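Side-chain contacts in probable transcriptional regulator (Pseudomonas aeruginosa PAO1, PDB 2GEN), which probably binds DNA at cis-regulatory sites as a two-chain transcription factor of the TetR family, reading it through an N-terminal helix-turn-helix domain: residues A18-S21 against A27-I30; R53-L58 against A102-H107. One frame throughout, in Å; residues are numbered along the deposited sequence.

Interaction 1. Residues A18-S21 against A27-I30; sequences ACFS and ATTI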
# COMPACT_ATOMS: atom_id res chain seq x y z
N ALA A 18 -16.49 0.39 -15.12
CA ALA A 18 -16.95 1.75 -15.40
C ALA A 18 -18.04 2.18 -14.40
O ALA A 18 -17.98 3.29 -13.86
CB ALA A 18 -17.47 1.83 -16.83
N CYS A 19 -18.98 1.27 -14.12
CA CYS A 19 -20.05 1.53 -13.15
C CYS A 19 -19.48 1.75 -11.76
O CYS A 19 -19.80 2.74 -11.10
CB CYS A 19 -21.06 0.37 -13.11
SG CYS A 19 -22.05 0.15 -14.60
N PHE A 20 -18.60 0.83 -11.32
CA PHE A 20 -17.99 0.91 -10.00
C PHE A 20 -17.22 2.21 -9.78
O PHE A 20 -17.25 2.77 -8.69
CB PHE A 20 -17.03 -0.27 -9.76
CG PHE A 20 -17.69 -1.61 -9.64
CD1 PHE A 20 -19.03 -1.74 -9.32
CD2 PHE A 20 -16.93 -2.77 -9.80
CE1 PHE A 20 -19.62 -3.00 -9.20
CE2 PHE A 20 -17.48 -4.03 -9.68
CZ PHE A 20 -18.86 -4.15 -9.36
N SER A 21 -16.53 2.66 -10.82
CA SER A 21 -15.68 3.85 -10.76
C SER A 21 -16.52 5.12 -10.66
O SER A 21 -16.18 6.02 -9.92
CB SER A 21 -14.76 3.93 -11.98
OG SER A 21 -13.99 2.74 -12.07
N ALA A 27 -23.16 1.40 -4.39
CA ALA A 27 -24.26 2.04 -5.14
C ALA A 27 -24.51 1.49 -6.56
O ALA A 27 -25.53 1.83 -7.19
CB ALA A 27 -24.06 3.55 -5.20
N THR A 28 -23.60 0.67 -7.09
CA THR A 28 -23.84 0.02 -8.39
C THR A 28 -24.78 -1.16 -8.23
O THR A 28 -24.67 -1.95 -7.29
CB THR A 28 -22.51 -0.45 -9.08
OG1 THR A 28 -21.69 0.69 -9.36
CG2 THR A 28 -22.78 -1.22 -10.38
N THR A 29 -25.73 -1.28 -9.16
CA THR A 29 -26.62 -2.43 -9.16
C THR A 29 -26.33 -3.28 -10.38
O THR A 29 -25.72 -2.79 -11.34
CB THR A 29 -28.09 -1.97 -9.20
OG1 THR A 29 -28.30 -1.23 -10.42
CG2 THR A 29 -28.42 -1.08 -8.00
N ILE A 30 -26.77 -4.53 -10.36
CA ILE A 30 -26.69 -5.39 -11.53
C ILE A 30 -27.43 -4.78 -12.74
O ILE A 30 -27.03 -4.98 -13.87
CB ILE A 30 -27.15 -6.85 -11.23
CG1 ILE A 30 -26.80 -7.81 -12.37
CG2 ILE A 30 -28.65 -6.93 -10.90
CD1 ILE A 30 -25.44 -8.44 -12.23
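In the N-terminal DNA-binding domain of the TetR family, the loop leading into the predicted helix-turn-helix folds back on the helix before it, and Thr-28 is the residue that makes the contact, against Cys-19 and Phe-20. Its two branches divide the work. The methyl CG2, anti to the backbone N while OG1 is anti to the carbonyl carbon (chi1 -63°), packs against Cys-19 CB at 3.6 Å and also meets Phe-20 CE1 at 3.8 Å. Thr-28 CB lies in the plane of the Phe-20 ring, 3.7 Å from Phe-20 CD1, which puts the threonine at the ring's edge; the two side chains cross at about a right angle. The hydroxyl OG1 sits 3.3 Å from Cys-19 O without bonding to it; its hydrogen bond goes to Gly-24 O, which gives this buried oxygen a partner within the turn. A beta-branched residue suits this place because it offers a methyl to the core and a hydroxyl to the backbone. Cys-19 is slim enough for the loop to come close. The next residue, Thr-29, is the N-cap of helix 30-37 and caps Met-32 N through OG1. Around the contact, Thr-28 also touches Ile-33 and Cys-19 touches Arg-36, both on helix 30-37, while Phe-20 reaches Leu-58 on helix 51-76.

Interaction 2. Residues R53-L58 against A102-H107; sequences RIHGEL and ARFILH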
# COMPACT_ATOMS: atom_id res chain seq x y z
N ARG A 53 -20.23 -11.54 -7.44
CA ARG A 53 -19.37 -12.44 -8.20
C ARG A 53 -18.62 -11.67 -9.30
O ARG A 53 -17.43 -11.87 -9.49
CB ARG A 53 -20.14 -13.60 -8.80
CG ARG A 53 -19.21 -14.78 -9.03
CD ARG A 53 -19.23 -15.12 -10.46
NE ARG A 53 -18.21 -16.10 -10.83
CZ ARG A 53 -18.34 -17.41 -10.66
NH1 ARG A 53 -19.42 -17.91 -10.08
NH2 ARG A 53 -17.36 -18.22 -11.05
N ILE A 54 -19.34 -10.78 -9.98
CA ILE A 54 -18.75 -9.91 -11.00
C ILE A 54 -17.62 -9.06 -10.40
O ILE A 54 -16.55 -8.91 -11.03
CB ILE A 54 -19.81 -9.02 -11.68
CG1 ILE A 54 -20.73 -9.89 -12.56
CG2 ILE A 54 -19.16 -7.95 -12.53
CD1 ILE A 54 -21.93 -9.13 -13.19
N HIS A 55 -17.86 -8.53 -9.21
CA HIS A 55 -16.86 -7.78 -8.44
C HIS A 55 -15.56 -8.59 -8.21
O HIS A 55 -14.45 -8.09 -8.49
CB HIS A 55 -17.49 -7.35 -7.11
CG HIS A 55 -16.58 -6.59 -6.20
ND1 HIS A 55 -15.71 -7.21 -5.33
CD2 HIS A 55 -16.44 -5.27 -6.00
CE1 HIS A 55 -15.06 -6.30 -4.64
NE2 HIS A 55 -15.48 -5.11 -5.03
N GLY A 56 -15.69 -9.82 -7.74
CA GLY A 56 -14.52 -10.69 -7.54
C GLY A 56 -13.84 -11.10 -8.85
O GLY A 56 -12.61 -11.18 -8.92
N GLU A 57 -14.63 -11.35 -9.90
CA GLU A 57 -14.05 -11.70 -11.20
C GLU A 57 -13.27 -10.51 -11.77
O GLU A 57 -12.19 -10.70 -12.39
CB GLU A 57 -15.11 -12.19 -12.20
CG GLU A 57 -15.83 -13.51 -11.78
CD GLU A 57 -15.00 -14.77 -11.98
OE1 GLU A 57 -13.80 -14.70 -12.38
OE2 GLU A 57 -15.54 -15.88 -11.74
N LEU A 58 -13.79 -9.30 -11.57
CA LEU A 58 -13.08 -8.08 -11.98
C LEU A 58 -11.71 -7.98 -11.28
O LEU A 58 -10.67 -7.64 -11.90
CB LEU A 58 -13.94 -6.83 -11.71
CG LEU A 58 -13.32 -5.45 -12.05
CD1 LEU A 58 -12.95 -5.37 -13.55
CD2 LEU A 58 -14.22 -4.28 -11.63
N ALA A 102 -6.74 -0.12 -11.61
CA ALA A 102 -5.71 -0.14 -10.52
C ALA A 102 -6.33 0.32 -9.19
O ALA A 102 -6.12 -0.32 -8.14
CB ALA A 102 -4.51 0.76 -10.88
N ARG A 103 -7.07 1.43 -9.23
CA ARG A 103 -7.73 1.94 -8.02
C ARG A 103 -8.61 0.86 -7.42
O ARG A 103 -8.59 0.62 -6.21
CB ARG A 103 -8.54 3.18 -8.36
CG ARG A 103 -8.70 4.11 -7.21
CD ARG A 103 -9.44 5.36 -7.69
NE ARG A 103 -8.52 6.27 -8.36
CZ ARG A 103 -8.48 6.49 -9.67
NH1 ARG A 103 -9.31 5.87 -10.48
NH2 ARG A 103 -7.58 7.35 -10.17
N PHE A 104 -9.38 0.18 -8.28
CA PHE A 104 -10.32 -0.83 -7.84
C PHE A 104 -9.57 -1.96 -7.13
O PHE A 104 -9.93 -2.36 -6.02
CB PHE A 104 -11.11 -1.39 -9.03
CG PHE A 104 -11.98 -2.56 -8.67
CD1 PHE A 104 -13.26 -2.35 -8.10
CD2 PHE A 104 -11.56 -3.86 -8.92
CE1 PHE A 104 -14.07 -3.43 -7.76
CE2 PHE A 104 -12.36 -4.97 -8.60
CZ PHE A 104 -13.64 -4.73 -8.00
N ILE A 105 -8.49 -2.44 -7.75
CA ILE A 105 -7.70 -3.52 -7.18
C ILE A 105 -7.12 -3.13 -5.81
O ILE A 105 -7.14 -3.92 -4.89
CB ILE A 105 -6.53 -3.95 -8.12
CG1 ILE A 105 -7.08 -4.71 -9.33
CG2 ILE A 105 -5.51 -4.86 -7.36
CD1 ILE A 105 -6.03 -4.97 -10.37
N LEU A 106 -6.62 -1.90 -5.69
CA LEU A 106 -5.98 -1.42 -4.48
C LEU A 106 -6.96 -1.30 -3.32
O LEU A 106 -6.54 -1.27 -2.16
CB LEU A 106 -5.25 -0.08 -4.72
CG LEU A 106 -4.00 -0.13 -5.58
CD1 LEU A 106 -3.42 1.27 -5.68
CD2 LEU A 106 -2.98 -1.12 -5.00
N HIS A 107 -8.26 -1.23 -3.62
CA HIS A 107 -9.25 -1.05 -2.55
C HIS A 107 -10.15 -2.26 -2.29
O HIS A 107 -10.98 -2.23 -1.37
CB HIS A 107 -10.05 0.22 -2.80
CG HIS A 107 -9.20 1.46 -2.78
ND1 HIS A 107 -9.33 2.47 -3.72
CD2 HIS A 107 -8.20 1.85 -1.95
CE1 HIS A 107 -8.46 3.43 -3.45
NE2 HIS A 107 -7.76 3.08 -2.38
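Helices 51-76 and 99-114 face each other with their closest alpha carbons, those of Leu-58 and Ile-105, 8.5 Å apart, and Phe-104 bridges the gap to His-55 and Leu-58. With CG anti to the backbone N (chi1 173°), the phenylalanine extends from its own helix so that the far end of its ring reaches the other. There CZ comes over one face of the imidazole, offset toward its rim, with CE1 just beyond that rim; each lies 3.5 Å from His-55 CD2. The pair is an offset edge-to-face stack, with centroids 4.9 Å apart and planes at 70°. CZ also comes 3.5 Å from the backbone oxygen His-55 O, which lies in the plane of the phenyl ring at its edge. Leu-58 uses a face instead: its methyl CD2 stands over the middle of the Phe-104 ring, 3.6 Å from the centroid and 12° off the normal, a CH-pi contact, while CG packs 3.6 Å from CE2. A flat ring suits this position, since its edge can meet an imidazole while its face takes a branched aliphatic chain. Away from the interface, Arg-53 grips Glu-57 side-on, with NE 2.8 Å from OE2 and NH2 bonded to the same oxygen, which also pairs with Arg-120. Leu-58 O accepts a hydrogen bond from Trp-101 NE1, a polar tie between the helices. Such aromatic and aliphatic packing joins the DNA-binding domain to the helical body of a TetR-type regulator, along the long helix that they share.

Overall arrangement
Both contacts are buried, and they touch. The centre of interaction 1 lies about 20 Å from the centre of the chain, and the contact stays within the DNA-binding domain, joining neighbouring parts of the sequence; that of interaction 2 lies about 10 Å from the chain's centre, and the contact brings together helix segments 44 residues apart. Phe-20 connects them, its CD2 lying 3.6 Å from both Phe-104 CE1 and Leu-58 CD2, so the two form one continuous core. A second junction packs Ile-30 CD1 against Ile-54 CD1. Their chemistry differs with place: a small threonine fits a tight loop, whereas a large aromatic ring spans the wider gap between helices.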